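AvmM (Streptomyces sp. NBRC 109436, PDB 7FE6) catalyses macrocyclization in alchivemycin A biosynthesis, through a dehydration and Michael-type addition. Local coordinates at residues 115-118 with 119-122. Residues are numbered along the deposited sequence; the frame is centred on the assembly and turned at random.
Sequences GPDG and GILS
Between P116 and S122 the chain curls round the carboxylate of D117 and brings the two CA atoms back to 5.5 Å, G118 and G119, both with positive phi, carrying the backbone round the bend. D117 holds the loop from within. Its CG lies between the backbone N and the carbonyl carbon (chi1 72°), which swings the carboxylate over the residues that follow. D117 OD1 is gripped twice by S122: the hydroxyl OG, at 2.8 Å, meets it nearly in line with the C-O bond, while S122 N, at 3.0 Å, comes from above the carboxylate plane, 38° out of it and on the same face as OG. I120 N adds a weak and bent bond to D117 OD1. D117 OD2 turns its syn lone pair to L121 N in a nearly straight bond of 2.8 Å (169°). In this aspartate-centred turn the side chain takes the N-H groups of the residues three to five places on, and with one hydroxyl they converge on a single buried carboxylate, fixing its rotation. The I120 side chain crosses that of D117 at about a right angle, with I120 CB 3.2 Å from D117 OD2; on the other side of D117, P116 CB comes within 4.1 Å of S122 OG. The turn lies in the long surface loop that leads from strand 107-113, an outermost strand of its sheet within this chain, to strand 135-144, inside the other. R85 hydrogen-bonds through NE to G118 O, the I120 side chain packs on S67 of a second subunit and comes to about 5 Å from bound alchivemycin A, and L121 rests on E134, a pocket residue just before strand 135-144.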
loop_
_atom_site.group_PDB
_atom_site.type_symbol
_atom_site.label_atom_id
_atom_site.label_comp_id
_atom_site.label_asym_id
_atom_site.label_seq_id
_atom_site.Cartn_x
_atom_site.Cartn_y
_atom_site.Cartn_z
ATOM N N GLY A 115 20.216 5.101 9.975
ATOM C CA GLY A 115 21.567 5.096 9.468
ATOM C C GLY A 115 21.689 5.708 8.091
ATOM O O GLY A 115 20.692 5.948 7.399
ATOM N N PRO A 116 22.931 5.954 7.666
ATOM C CA PRO A 116 23.167 6.525 6.333
ATOM C C PRO A 116 22.633 5.616 5.235
ATOM O O PRO A 116 22.608 4.386 5.367
ATOM C CB PRO A 116 24.692 6.635 6.256
ATOM C CG PRO A 116 25.168 6.509 7.670
ATOM C CD PRO A 116 24.176 5.714 8.415
ATOM N N ASP A 117 22.228 6.244 4.130
ATOM C CA ASP A 117 21.519 5.575 3.051
ATOM C C ASP A 117 22.407 5.280 1.860
ATOM O O ASP A 117 21.896 4.965 0.782
ATOM C CB ASP A 117 20.332 6.434 2.603
ATOM C CG ASP A 117 20.764 7.681 1.834
ATOM O OD1 ASP A 117 21.960 8.071 1.888
ATOM O OD2 ASP A 117 19.895 8.332 1.232
ATOM N N GLY A 118 23.719 5.354 2.033
ATOM C CA GLY A 118 24.627 5.164 0.923
ATOM C C GLY A 118 24.913 6.409 0.115
ATOM O O GLY A 118 25.291 6.300 -1.060
ATOM N N GLY A 119 24.750 7.593 0.697
ATOM C CA GLY A 119 25.095 8.785 -0.049
ATOM C C GLY A 119 24.057 9.251 -1.046
ATOM O O GLY A 119 24.393 9.989 -1.972
ATOM N N ILE A 120 22.813 8.808 -0.926
ATOM C CA ILE A 120 21.765 9.375 -1.761
ATOM C C ILE A 120 21.363 10.717 -1.146
ATOM O O ILE A 120 21.691 11.773 -1.687
ATOM C CB ILE A 120 20.602 8.394 -1.899
ATOM C CG1 ILE A 120 21.163 7.126 -2.529
ATOM C CG2 ILE A 120 19.495 8.977 -2.744
ATOM C CD1 ILE A 120 20.145 6.035 -2.781
ATOM N N LEU A 121 20.681 10.687 -0.001
ATOM C CA LEU A 121 20.393 11.883 0.784
ATOM C C LEU A 121 21.419 12.129 1.889
ATOM O O LEU A 121 21.594 13.279 2.330
ATOM C CB LEU A 121 19.004 11.773 1.416
ATOM C CG LEU A 121 17.852 11.659 0.415
ATOM C CD1 LEU A 121 16.519 11.480 1.115
ATOM C CD2 LEU A 121 17.842 12.905 -0.461
ATOM N N SER A 122 22.092 11.080 2.345
ATOM C CA SER A 122 22.949 11.202 3.505
ATOM C C SER A 122 24.178 12.046 3.186
ATOM O O SER A 122 24.603 12.181 2.034
ATOM C CB SER A 122 23.354 9.820 4.021
ATOM O OG SER A 122 24.226 9.170 3.119
#